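Local structure of acyl-coenzyme A oxidase 3 (Yarrowia lipolytica, 5YS9) at residues A215-L218 / D223-V226; L582-N587 / N620-E625. The protein catalyses the FAD-dependent oxidation of saturated acyl-CoAs to (2E)-enoyl-CoAs, with oxygen reduced to hydrogen peroxide, in peroxisomal fatty acid beta-oxidation. All coordinates share one frame; numbering follows the deposited sequence.

Interaction 1. Residues A215-L218 / D223-V226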
ATOM      1  N   ALA A 215     -16.525  11.759 -27.695  1.00 45.79           N
ATOM      2  CA  ALA A 215     -15.940  11.609 -29.028  1.00 42.91           C
ATOM      3  C   ALA A 215     -15.539  12.938 -29.668  1.00 44.47           C
ATOM      4  O   ALA A 215     -16.096  13.973 -29.355  1.00 42.44           O
ATOM      5  CB  ALA A 215     -16.894  10.867 -29.938  1.00 42.77           C
ATOM      6  N   ARG A 216     -14.571  12.892 -30.574  1.00 43.09           N
ATOM      7  CA  ARG A 216     -14.184  14.069 -31.322  1.00 41.61           C
ATOM      8  C   ARG A 216     -15.289  14.435 -32.281  1.00 38.68           C
ATOM      9  O   ARG A 216     -15.747  13.604 -33.030  1.00 37.92           O
ATOM     10  CB  ARG A 216     -12.930  13.801 -32.137  1.00 46.15           C
ATOM     11  CG  ARG A 216     -11.892  12.932 -31.475  1.00 47.54           C
ATOM     12  CD  ARG A 216     -10.519  13.287 -32.005  1.00 46.72           C
ATOM     13  NE  ARG A 216     -10.248  14.696 -31.811  1.00 54.63           N
ATOM     14  CZ  ARG A 216      -9.546  15.189 -30.808  1.00 48.32           C
ATOM     15  NH1 ARG A 216      -9.368  16.482 -30.711  1.00 45.22           N
ATOM     16  NH2 ARG A 216      -9.030  14.390 -29.903  1.00 57.11           N
ATOM     17  N   LEU A 217     -15.707  15.686 -32.266  1.00 36.38           N
ATOM     18  CA  LEU A 217     -16.773  16.089 -33.145  1.00 41.72           C
ATOM     19  C   LEU A 217     -16.190  16.508 -34.475  1.00 39.72           C
ATOM     20  O   LEU A 217     -15.370  17.400 -34.551  1.00 35.83           O
ATOM     21  CB  LEU A 217     -17.572  17.226 -32.524  1.00 41.67           C
ATOM     22  CG  LEU A 217     -18.628  17.921 -33.378  1.00 40.19           C
ATOM     23  CD1 LEU A 217     -19.833  17.041 -33.606  1.00 38.95           C
ATOM     24  CD2 LEU A 217     -19.039  19.217 -32.717  1.00 43.13           C
ATOM     25  N   LEU A 218     -16.615  15.824 -35.520  1.00 38.15           N
ATOM     26  CA  LEU A 218     -16.120  16.099 -36.841  1.00 41.59           C
ATOM     27  C   LEU A 218     -17.257  16.520 -37.738  1.00 43.12           C
ATOM     28  O   LEU A 218     -18.172  15.760 -37.979  1.00 42.18           O
ATOM     29  CB  LEU A 218     -15.453  14.852 -37.411  1.00 41.23           C
ATOM     30  CG  LEU A 218     -14.399  14.156 -36.554  1.00 40.30           C
ATOM     31  CD1 LEU A 218     -13.885  12.910 -37.234  1.00 41.08           C
ATOM     32  CD2 LEU A 218     -13.247  15.082 -36.245  1.00 41.67           C
ATOM     33  N   ASP A 223     -12.232  19.270 -37.125  1.00 49.28           N
ATOM     34  CA  ASP A 223     -12.264  18.653 -35.822  1.00 42.42           C
ATOM     35  C   ASP A 223     -12.559  19.733 -34.808  1.00 40.94           C
ATOM     36  O   ASP A 223     -11.783  20.648 -34.624  1.00 40.15           O
ATOM     37  CB  ASP A 223     -10.908  18.030 -35.538  1.00 46.04           C
ATOM     38  CG  ASP A 223     -10.914  17.104 -34.350  1.00 50.40           C
ATOM     39  OD1 ASP A 223     -11.586  17.382 -33.351  1.00 45.61           O
ATOM     40  OD2 ASP A 223     -10.212  16.091 -34.413  1.00 56.56           O
ATOM     41  N   TYR A 224     -13.688  19.608 -34.140  1.00 42.04           N
ATOM     42  CA  TYR A 224     -14.079  20.549 -33.065  1.00 44.25           C
ATOM     43  C   TYR A 224     -13.783  20.080 -31.629  1.00 43.79           C
ATOM     44  O   TYR A 224     -14.361  20.613 -30.697  1.00 44.36           O
ATOM     45  CB  TYR A 224     -15.582  20.863 -33.166  1.00 45.69           C
ATOM     46  CG  TYR A 224     -15.888  21.676 -34.361  1.00 50.06           C
ATOM     47  CD1 TYR A 224     -16.179  21.067 -35.576  1.00 55.70           C
ATOM     48  CD2 TYR A 224     -15.859  23.069 -34.307  1.00 51.86           C
ATOM     49  CE1 TYR A 224     -16.458  21.813 -36.703  1.00 51.82           C
ATOM     50  CE2 TYR A 224     -16.138  23.817 -35.426  1.00 49.03           C
ATOM     51  CZ  TYR A 224     -16.426  23.176 -36.614  1.00 49.99           C
ATOM     52  OH  TYR A 224     -16.691  23.887 -37.726  1.00 54.93           O
ATOM     53  N   GLY A 225     -12.912  19.095 -31.431  1.00 45.58           N
ATOM     54  CA  GLY A 225     -12.620  18.599 -30.080  1.00 40.32           C
ATOM     55  C   GLY A 225     -13.698  17.668 -29.529  1.00 41.70           C
ATOM     56  O   GLY A 225     -14.727  17.388 -30.184  1.00 42.29           O
ATOM     57  N   VAL A 226     -13.461  17.213 -28.300  1.00 40.37           N
ATOM     58  CA  VAL A 226     -14.217  16.157 -27.673  1.00 41.85           C
ATOM     59  C   VAL A 226     -15.526  16.690 -27.087  1.00 41.21           C
ATOM     60  O   VAL A 226     -15.505  17.656 -26.345  1.00 40.68           O
ATOM     61  CB  VAL A 226     -13.352  15.487 -26.571  1.00 47.35           C
ATOM     62  CG1 VAL A 226     -14.161  14.491 -25.737  1.00 50.73           C
ATOM     63  CG2 VAL A 226     -12.116  14.827 -27.190  1.00 45.76           C
TER

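Interaction 2. Residues L582-N587 / N620-E625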
ATOM      1  N   LEU A 582      -8.648  19.821  20.651  1.00 38.71           N
ATOM      2  CA  LEU A 582      -8.411  20.020  19.228  1.00 34.96           C
ATOM      3  C   LEU A 582      -7.060  20.710  18.913  1.00 36.41           C
ATOM      4  O   LEU A 582      -6.347  20.297  17.982  1.00 39.08           O
ATOM      5  CB  LEU A 582      -9.571  20.787  18.628  1.00 35.91           C
ATOM      6  CG  LEU A 582     -10.922  20.060  18.540  1.00 34.61           C
ATOM      7  CD1 LEU A 582     -11.969  21.047  18.060  1.00 35.80           C
ATOM      8  CD2 LEU A 582     -10.854  18.890  17.587  1.00 35.26           C
ATOM      9  N   ILE A 583      -6.692  21.742  19.670  1.00 36.97           N
ATOM     10  CA  ILE A 583      -5.412  22.431  19.449  1.00 38.33           C
ATOM     11  C   ILE A 583      -4.273  21.449  19.651  1.00 40.24           C
ATOM     12  O   ILE A 583      -3.291  21.478  18.896  1.00 39.63           O
ATOM     13  CB  ILE A 583      -5.239  23.706  20.344  1.00 39.94           C
ATOM     14  CG1 ILE A 583      -6.033  24.864  19.732  1.00 44.05           C
ATOM     15  CG2 ILE A 583      -3.793  24.190  20.411  1.00 37.01           C
ATOM     16  CD1 ILE A 583      -6.474  25.871  20.775  1.00 47.67           C
ATOM     17  N   ASN A 584      -4.412  20.612  20.683  1.00 40.90           N
ATOM     18  CA  ASN A 584      -3.484  19.532  20.970  1.00 44.14           C
ATOM     19  C   ASN A 584      -3.347  18.628  19.750  1.00 39.78           C
ATOM     20  O   ASN A 584      -2.255  18.307  19.366  1.00 40.12           O
ATOM     21  CB  ASN A 584      -3.973  18.689  22.183  1.00 45.02           C
ATOM     22  CG  ASN A 584      -3.565  19.254  23.547  1.00 45.83           C
ATOM     23  OD1 ASN A 584      -4.103  18.802  24.542  1.00 45.85           O
ATOM     24  ND2 ASN A 584      -2.614  20.191  23.607  1.00 40.50           N
ATOM     25  N   LEU A 585      -4.464  18.208  19.167  1.00 39.13           N
ATOM     26  CA  LEU A 585      -4.445  17.456  17.906  1.00 42.26           C
ATOM     27  C   LEU A 585      -3.738  18.231  16.814  1.00 41.43           C
ATOM     28  O   LEU A 585      -2.838  17.688  16.164  1.00 36.44           O
ATOM     29  CB  LEU A 585      -5.858  17.138  17.384  1.00 40.77           C
ATOM     30  CG  LEU A 585      -6.459  15.755  17.610  1.00 46.64           C
ATOM     31  CD1 LEU A 585      -7.662  15.586  16.681  1.00 51.99           C
ATOM     32  CD2 LEU A 585      -5.449  14.631  17.381  1.00 50.15           C
ATOM     33  N   ALA A 586      -4.180  19.488  16.623  1.00 40.58           N
ATOM     34  CA  ALA A 586      -3.668  20.369  15.547  1.00 40.04           C
ATOM     35  C   ALA A 586      -2.155  20.596  15.663  1.00 37.13           C
ATOM     36  O   ALA A 586      -1.413  20.462  14.686  1.00 34.65           O
ATOM     37  CB  ALA A 586      -4.415  21.694  15.530  1.00 38.68           C
ATOM     38  N   ASN A 587      -1.699  20.865  16.875  1.00 37.74           N
ATOM     39  CA  ASN A 587      -0.249  21.037  17.121  1.00 38.76           C
ATOM     40  C   ASN A 587       0.541  19.816  16.807  1.00 34.74           C
ATOM     41  O   ASN A 587       1.620  19.942  16.250  1.00 34.01           O
ATOM     42  CB  ASN A 587       0.041  21.477  18.557  1.00 40.14           C
ATOM     43  CG  ASN A 587      -0.281  22.942  18.792  1.00 38.20           C
ATOM     44  OD1 ASN A 587      -0.921  23.611  17.968  1.00 38.27           O
ATOM     45  ND2 ASN A 587       0.191  23.449  19.901  1.00 36.87           N
ATOM     46  N   ASN A 620       6.743  14.443  20.668  1.00 40.76           N
ATOM     47  CA  ASN A 620       6.657  13.497  21.811  1.00 38.89           C
ATOM     48  C   ASN A 620       5.706  13.947  22.879  1.00 39.69           C
ATOM     49  O   ASN A 620       4.847  13.152  23.329  1.00 40.71           O
ATOM     50  CB  ASN A 620       7.998  13.250  22.475  1.00 37.06           C
ATOM     51  CG  ASN A 620       8.976  12.510  21.581  1.00 36.19           C
ATOM     52  OD1 ASN A 620       8.605  11.986  20.537  1.00 36.98           O
ATOM     53  ND2 ASN A 620      10.243  12.506  21.967  1.00 32.57           N
ATOM     54  N   HIS A 621       5.818  15.218  23.254  1.00 39.59           N
ATOM     55  CA  HIS A 621       4.914  15.802  24.258  1.00 39.38           C
ATOM     56  C   HIS A 621       3.444  15.750  23.850  1.00 39.95           C
ATOM     57  O   HIS A 621       2.600  15.302  24.634  1.00 47.15           O
ATOM     58  CB  HIS A 621       5.339  17.228  24.625  1.00 40.88           C
ATOM     59  CG  HIS A 621       4.348  17.965  25.462  1.00 40.36           C
ATOM     60  ND1 HIS A 621       3.540  18.965  24.950  1.00 46.27           N
ATOM     61  CD2 HIS A 621       4.044  17.867  26.771  1.00 42.29           C
ATOM     62  CE1 HIS A 621       2.755  19.428  25.905  1.00 42.51           C
ATOM     63  NE2 HIS A 621       3.039  18.771  27.019  1.00 44.46           N
ATOM     64  N   TYR A 622       3.127  16.196  22.647  1.00 41.21           N
ATOM     65  CA  TYR A 622       1.722  16.187  22.184  1.00 43.57           C
ATOM     66  C   TYR A 622       1.205  14.792  21.899  1.00 42.61           C
ATOM     67  O   TYR A 622       0.019  14.518  22.070  1.00 38.22           O
ATOM     68  CB  TYR A 622       1.527  17.075  20.947  1.00 44.52           C
ATOM     69  CG  TYR A 622       1.515  18.519  21.316  1.00 42.66           C
ATOM     70  CD1 TYR A 622       0.402  19.075  21.956  1.00 43.81           C
ATOM     71  CD2 TYR A 622       2.614  19.343  21.028  1.00 44.57           C
ATOM     72  CE1 TYR A 622       0.376  20.423  22.291  1.00 47.13           C
ATOM     73  CE2 TYR A 622       2.596  20.681  21.351  1.00 47.54           C
ATOM     74  CZ  TYR A 622       1.475  21.204  21.987  1.00 46.82           C
ATOM     75  OH  TYR A 622       1.468  22.487  22.339  1.00 45.67           O
ATOM     76  N   CYS A 623       2.091  13.918  21.438  1.00 43.45           N
ATOM     77  CA  CYS A 623       1.772  12.495  21.434  1.00 44.73           C
ATOM     78  C   CYS A 623       1.186  12.061  22.790  1.00 41.13           C
ATOM     79  O   CYS A 623       0.155  11.439  22.818  1.00 38.68           O
ATOM     80  CB  CYS A 623       3.002  11.645  21.067  1.00 41.70           C
ATOM     81  SG  CYS A 623       3.199  11.412  19.291  1.00 44.19           S
ATOM     82  N   LYS A 624       1.849  12.396  23.901  1.00 42.11           N
ATOM     83  CA  LYS A 624       1.373  11.973  25.219  1.00 39.94           C
ATOM     84  C   LYS A 624       0.072  12.682  25.583  1.00 36.45           C
ATOM     85  O   LYS A 624      -0.784  12.058  26.189  1.00 37.18           O
ATOM     86  CB  LYS A 624       2.401  12.182  26.313  1.00 42.78           C
ATOM     87  CG  LYS A 624       3.716  11.420  26.161  1.00 47.55           C
ATOM     88  CD  LYS A 624       4.647  11.698  27.356  1.00 51.32           C
ATOM     89  CE  LYS A 624       6.098  12.008  26.971  1.00 57.74           C
ATOM     90  NZ  LYS A 624       6.937  10.792  26.725  1.00 60.73           N
ATOM     91  N   GLU A 625      -0.109  13.930  25.177  1.00 33.86           N
ATOM     92  CA  GLU A 625      -1.363  14.674  25.493  1.00 38.48           C
ATOM     93  C   GLU A 625      -2.579  14.150  24.735  1.00 35.98           C
ATOM     94  O   GLU A 625      -3.708  14.128  25.255  1.00 34.62           O
ATOM     95  CB  GLU A 625      -1.222  16.192  25.217  1.00 42.01           C
ATOM     96  CG  GLU A 625      -0.225  16.905  26.129  1.00 48.29           C
ATOM     97  CD  GLU A 625      -0.536  16.717  27.614  1.00 53.97           C
ATOM     98  OE1 GLU A 625      -1.486  17.360  28.106  1.00 62.39           O
ATOM     99  OE2 GLU A 625       0.159  15.916  28.285  1.00 59.68           O
TER

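Interaction 1. Residues A215-L218 / D223-V226
Arg-216 reaches across to the adjacent strand, diagonally to the carboxylate of Asp-223, forming a salt bridge in which NE lies 3.0 Å from OD2. The nitrogen meets the syn lone pair of OD2, but the carboxylate is turned 67° from the guanidinium and the bond leaves the guanidinium plane at a tilt; NE to OD1 is weaker. A bend at chi3 (56°) folds the arginine so that CG2 of Val-226 lies over one guanidinium face, while NH2 donates to the carbonyls of Leu-174 and Ala-172. The Asp-223 carboxylate is itself steadied: CG stands anti to the backbone N (chi1 -167°), and OD1 accepts from Gly-225 N at 2.9 Å, an Asx turn. Leu-218 packs its CD2 against Asp-223 CG at 3.6 Å. With a leucine in place of Arg-216, this carboxylate would probably be left without its cationic mate and the two carbonyls without their guanidinium donor.

The backbone illustrates how a beta bulge is accommodated. Leu-217 faces both Tyr-224 and Gly-225. Leu-217 N donates to Gly-225 O at 2.9 Å. Leu-217 O accepts from Tyr-224 N at 2.8 Å. Gly-225 takes a positive phi. Strands 210-219 and 222-232 form a hairpin in the middle domain, with strand 177-181 running parallel to strand 210-219 on its other side.

Interaction 2. Residues L582-N587 / N620-E625
The ring of Tyr-622 is flanked on both faces and met at its edge. Over one face sits CB of Asn-587, 3.8 Å from the ring centroid and almost on the normal, a CH-pi contact; over the opposite face, from the tyrosine's own helix, lies ND1 of His-621. At the edge, near the ring plane, Asn-584 brings ND2 to 3.3 Å from Tyr-622 CE1, its amide turned well away from the ring plane. The His-621 ring in turn carries CG of Glu-625 over one face, and OD1 of Asn-584 approaches Glu-625 CB at 3.9 Å.

One residue can serve an aromatic side chain twice, and Asn-587 is an instance. With CG beside its own backbone N (chi1 -76°), its CB rests on the ring while the amide, nearly perpendicular to that ring, lies above the same face at its hydroxyl end. There ND2 donates to Tyr-622 OH at 2.9 Å, with an N-H...O angle of 152° and the acceptor in the amide plane. The same ND2 also bonds to the carbonyl of Lys-505, and OD1 to the hydroxyl of Tyr-567, which together fix the rotation of this buried amide. Leu-588 and Leu-591 add apolar contacts to Tyr-622.

The axes of segments 582-587 and 620-625 pass 9.3 Å apart, their directions differing by 143°: a roughly antiparallel helix pair bridged by one large aromatic side chain, as suits the all-helical C-terminal region of the acyl-CoA oxidase family.

From the N terminus, the chain passes through a helical region and enters the beta-rich middle domain, where interaction 1 closes the short turn of a hairpin, four residues lying between its segments. It then runs through the long helices 300-330, 349-385 and 391-428 before interaction 2 closes a wider loop of 32 mostly helical residues between helices 579-596 and 609-628. The two contacts follow in series, neither nesting nor crossing. The centres of interaction 1 and interaction 2 lie about 55 Å apart, on opposite sides of the chain's centre. Interaction 1 joins neighbouring strands about 10 Å from a bound FAD, measured from the Val-226 side chain, whereas interaction 2 joins helices of the C-terminal region.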